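Long-range contact in probable transcriptional regulator (Vibrio vulnificus, PDB 4GHJ), which probably binds DNA through an XRE-like helix-turn-helix domain and so probably regulates transcription: residues R48-A59 with A81-T89. Sequence-based numbering, arbitrary orientation. Where two conformers were deposited one is given.
Sequences RDLTQSEVAEIA and AILMALDLT
A85 sets its methyl against I58 and A59 where helix 52-59, the first helix of the helix-turn-helix, meets the end of helix 76-85 in this XRE-like helical domain. The two helix segments run nearly crosswise, at 103°, and their axes come within 8.8 Å, with the small methyls of A59, A81 and A85 at the crossing. A85 CB lies 3.6 Å from I58 CG2, a branch placed there because CG1 takes the position beside the backbone N (chi1 -66°); the CB of A59 faces both A81 and A85. V55, beta-branched and buried, spreads its two methyls over different neighbours: CG1 reaches I82 CG2 and the A85 methyl, while CG2 turns to L86. L86 CD2 carries the apolar packing on to the loop, 3.7 Å from L50 CD1, the two leucine side chains lying alongside but pointing oppositely. Buried V55, I82 and L86 form the inner part of the contact; I82 also packs on A69 of helix 63-69 and V55 on R45 of helix 30-47, while I58 lies at the exposed rim.

Beyond L86 the contact becomes looser and more polar. R48, exposed just past the end of helix 30-47, suits this edge because its methylenes can lie against leucine while its nitrogens serve carbonyls and water. Its chain, stretched out as far as NE, runs across the L86 side chain, and R48 NE gives L86 O a weak, bent hydrogen bond (3.1 Å, N-H...O 125°). L88 covers one face of the R48 guanidinium, its CD1 3.7 Å above the plane and over the centre. NH1 is held by A44 O, so three carbonyls, one through water, help to fix the group beside the Schellman motif that ends helix 76-85. The water lies in the guanidinium plane, accepting from R48 NH2 at 3.0 Å and donating to D87 O at 2.8 Å.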
loop_
_atom_site.group_PDB
_atom_site.type_symbol
_atom_site.label_atom_id
_atom_site.label_comp_id
_atom_site.label_asym_id
_atom_site.label_seq_id
_atom_site.Cartn_x
_atom_site.Cartn_y
_atom_site.Cartn_z
ATOM N N ARG B 48 8.948 2.072 -18.134
ATOM C CA ARG B 48 10.369 2.305 -17.846
ATOM C C ARG B 48 11.275 1.293 -18.561
ATOM O O ARG B 48 12.488 1.306 -18.369
ATOM C CB ARG B 48 10.585 2.264 -16.326
ATOM C CG ARG B 48 10.025 3.524 -15.668
ATOM C CD ARG B 48 9.689 3.382 -14.195
ATOM N NE ARG B 48 9.243 4.681 -13.734
ATOM C CZ ARG B 48 8.049 5.196 -13.992
ATOM N NH1 ARG B 48 7.133 4.507 -14.676
ATOM N NH2 ARG B 48 7.770 6.407 -13.563
ATOM N N ASP B 49 10.661 0.438 -19.389
ATOM C CA ASP B 49 11.354 -0.608 -20.139
ATOM C C ASP B 49 12.063 -1.615 -19.258
ATOM O O ASP B 49 13.155 -2.082 -19.590
ATOM C CB ASP B 49 12.332 0.005 -21.135
ATOM C CG ASP B 49 11.634 0.611 -22.316
ATOM O OD1 ASP B 49 10.504 0.163 -22.617
ATOM O OD2 ASP B 49 12.218 1.508 -22.967
ATOM N N LEU B 50 11.442 -1.957 -18.140
ATOM C CA LEU B 50 12.031 -2.904 -17.201
ATOM C C LEU B 50 11.306 -4.229 -17.233
ATOM O O LEU B 50 10.108 -4.272 -17.508
ATOM C CB LEU B 50 11.989 -2.337 -15.784
ATOM C CG LEU B 50 12.973 -1.217 -15.411
ATOM C CD1 LEU B 50 12.611 -0.569 -14.080
ATOM C CD2 LEU B 50 14.410 -1.745 -15.367
ATOM N N THR B 51 12.033 -5.315 -16.987
ATOM C CA THR B 51 11.396 -6.627 -16.863
ATOM C C THR B 51 11.102 -6.895 -15.368
ATOM O O THR B 51 11.636 -6.198 -14.504
ATOM C CB THR B 51 12.308 -7.739 -17.363
ATOM O OG1 THR B 51 13.468 -7.805 -16.527
ATOM C CG2 THR B 51 12.733 -7.494 -18.828
ATOM N N GLN B 52 10.309 -7.932 -15.072
ATOM C CA GLN B 52 10.033 -8.329 -13.686
ATOM C C GLN B 52 11.347 -8.752 -13.013
ATOM O O GLN B 52 11.592 -8.417 -11.850
ATOM C CB GLN B 52 9.001 -9.452 -13.594
ATOM C CG GLN B 52 7.591 -9.030 -13.950
ATOM C CD GLN B 52 6.588 -10.126 -13.797
ATOM O OE1 GLN B 52 6.918 -11.316 -13.895
ATOM N NE2 GLN B 52 5.334 -9.742 -13.585
ATOM N N SER B 53 12.175 -9.480 -13.752
ATOM C CA SER B 53 13.476 -9.920 -13.258
ATOM C C SER B 53 14.357 -8.744 -12.893
ATOM O O SER B 53 14.999 -8.772 -11.859
ATOM C CB SER B 53 14.188 -10.780 -14.297
ATOM O OG SER B 53 13.445 -11.940 -14.561
ATOM N N GLU B 54 14.366 -7.707 -13.739
ATOM C CA GLU B 54 15.187 -6.493 -13.500
ATOM C C GLU B 54 14.710 -5.680 -12.261
ATOM O O GLU B 54 15.525 -5.164 -11.503
ATOM C CB GLU B 54 15.223 -5.603 -14.752
ATOM C CG GLU B 54 16.008 -6.228 -15.930
ATOM C CD GLU B 54 15.770 -5.540 -17.284
ATOM O OE1 GLU B 54 14.809 -4.743 -17.402
ATOM O OE2 GLU B 54 16.545 -5.813 -18.240
ATOM N N VAL B 55 13.397 -5.591 -12.063
ATOM C CA VAL B 55 12.848 -4.916 -10.875
ATOM C C VAL B 55 13.271 -5.686 -9.616
ATOM O O VAL B 55 13.772 -5.097 -8.634
ATOM C CB VAL B 55 11.325 -4.773 -10.966
ATOM C CG1 VAL B 55 10.737 -4.286 -9.619
ATOM C CG2 VAL B 55 10.954 -3.828 -12.117
ATOM N N ALA B 56 13.125 -7.004 -9.658
ATOM C CA ALA B 56 13.512 -7.853 -8.531
ATOM C C ALA B 56 14.976 -7.624 -8.205
ATOM O O ALA B 56 15.314 -7.428 -7.050
ATOM C CB ALA B 56 13.263 -9.322 -8.848
ATOM N N GLU B 57 15.838 -7.662 -9.229
ATOM C CA GLU B 57 17.273 -7.423 -9.048
ATOM C C GLU B 57 17.590 -6.106 -8.355
ATOM O O GLU B 57 18.397 -6.071 -7.423
ATOM C CB GLU B 57 18.028 -7.469 -10.391
ATOM C CG GLU B 57 18.441 -8.828 -10.815
ATOM C CD GLU B 57 19.343 -8.796 -12.057
ATOM O OE1 GLU B 57 18.806 -8.798 -13.190
ATOM O OE2 GLU B 57 20.573 -8.785 -11.887
ATOM N N ILE B 58 16.995 -5.023 -8.855
ATOM C CA ILE B 58 17.204 -3.674 -8.295
ATOM C C ILE B 58 16.747 -3.603 -6.842
ATOM O O ILE B 58 17.454 -3.060 -5.975
ATOM C CB ILE B 58 16.458 -2.603 -9.138
ATOM C CG1 ILE B 58 17.063 -2.488 -10.536
ATOM C CG2 ILE B 58 16.490 -1.219 -8.473
ATOM C CD1 ILE B 58 16.196 -1.673 -11.496
ATOM N N ALA B 59 15.595 -4.201 -6.562
ATOM C CA ALA B 59 15.028 -4.169 -5.225
ATOM C C ALA B 59 15.622 -5.227 -4.291
ATOM O O ALA B 59 15.404 -5.180 -3.081
ATOM C CB ALA B 59 13.510 -4.313 -5.297
ATOM N N ALA B 81 9.402 -1.062 -1.757
ATOM C CA ALA B 81 10.666 -1.453 -2.392
ATOM C C ALA B 81 10.543 -1.453 -3.914
ATOM O O ALA B 81 11.478 -1.062 -4.602
ATOM C CB ALA B 81 11.106 -2.827 -1.909
ATOM N N ILE B 82 9.406 -1.927 -4.434
ATOM C CA ILE B 82 9.142 -1.932 -5.888
ATOM C C ILE B 82 9.031 -0.505 -6.402
ATOM O O ILE B 82 9.625 -0.176 -7.434
ATOM C CB ILE B 82 7.912 -2.790 -6.256
ATOM C CG1 ILE B 82 8.196 -4.265 -5.917
ATOM C CG2 ILE B 82 7.516 -2.647 -7.753
ATOM C CD1 ILE B 82 6.983 -5.241 -6.157
ATOM N N LEU B 83 8.306 0.351 -5.678
ATOM C CA LEU B 83 8.219 1.773 -6.042
ATOM C C LEU B 83 9.610 2.444 -6.065
ATOM O O LEU B 83 9.892 3.271 -6.956
ATOM C CB LEU B 83 7.301 2.542 -5.111
ATOM C CG LEU B 83 5.807 2.237 -5.159
ATOM C CD1 LEU B 83 5.108 2.998 -4.027
ATOM C CD2 LEU B 83 5.226 2.589 -6.498
HETATM N N MSE B 84 10.444 2.111 -5.084
HETATM C CA MSE B 84 11.812 2.647 -5.005
HETATM C C MSE B 84 12.641 2.205 -6.228
HETATM O O MSE B 84 13.385 2.997 -6.799
HETATM C CB MSE B 84 12.479 2.188 -3.705
HETATM C CG MSE B 84 11.852 2.779 -2.428
HETATM SE SE MSE B 84 12.539 1.962 -0.799
HETATM C CE MSE B 84 14.422 2.389 -1.024
ATOM N N ALA B 85 12.485 0.941 -6.629
ATOM C CA ALA B 85 13.168 0.399 -7.822
ATOM C C ALA B 85 12.728 1.135 -9.104
ATOM O O ALA B 85 13.508 1.291 -9.992
ATOM C CB ALA B 85 12.925 -1.115 -7.954
ATOM N N LEU B 86 11.477 1.593 -9.163
ATOM C CA LEU B 86 10.950 2.333 -10.308
ATOM C C LEU B 86 11.133 3.864 -10.177
ATOM O O LEU B 86 10.670 4.622 -11.026
ATOM C CB LEU B 86 9.458 2.012 -10.468
ATOM C CG LEU B 86 9.093 0.553 -10.705
ATOM C CD1 LEU B 86 7.579 0.352 -10.631
ATOM C CD2 LEU B 86 9.640 0.090 -12.042
ATOM N N ASP B 87 11.797 4.308 -9.110
ATOM C CA ASP B 87 11.992 5.734 -8.824
ATOM C C ASP B 87 10.616 6.421 -8.730
ATOM O O ASP B 87 10.377 7.470 -9.336
ATOM C CB ASP B 87 12.870 6.405 -9.887
ATOM C CG ASP B 87 13.333 7.794 -9.472
ATOM O OD1 ASP B 87 13.399 8.083 -8.246
ATOM O OD2 ASP B 87 13.641 8.595 -10.368
ATOM N N LEU B 88 9.709 5.789 -7.987
ATOM C CA LEU B 88 8.341 6.288 -7.772
ATOM C C LEU B 88 7.992 6.328 -6.268
ATOM O O LEU B 88 6.820 6.368 -5.894
ATOM C CB LEU B 88 7.342 5.387 -8.519
ATOM C CG LEU B 88 7.263 5.518 -10.040
ATOM C CD1 LEU B 88 6.308 4.490 -10.663
ATOM C CD2 LEU B 88 6.818 6.938 -10.402
ATOM N N THR B 89 9.010 6.349 -5.416
ATOM C CA THR B 89 8.804 6.314 -3.962
ATOM C C THR B 89 7.806 7.363 -3.445
ATOM O O THR B 89 6.951 7.040 -2.621
ATOM C CB THR B 89 10.140 6.472 -3.194
ATOM O OG1 THR B 89 11.156 5.688 -3.821
ATOM C CG2 THR B 89 9.968 6.050 -1.700
HETATM O O HOH W 1 10.098 7.579 -12.076
#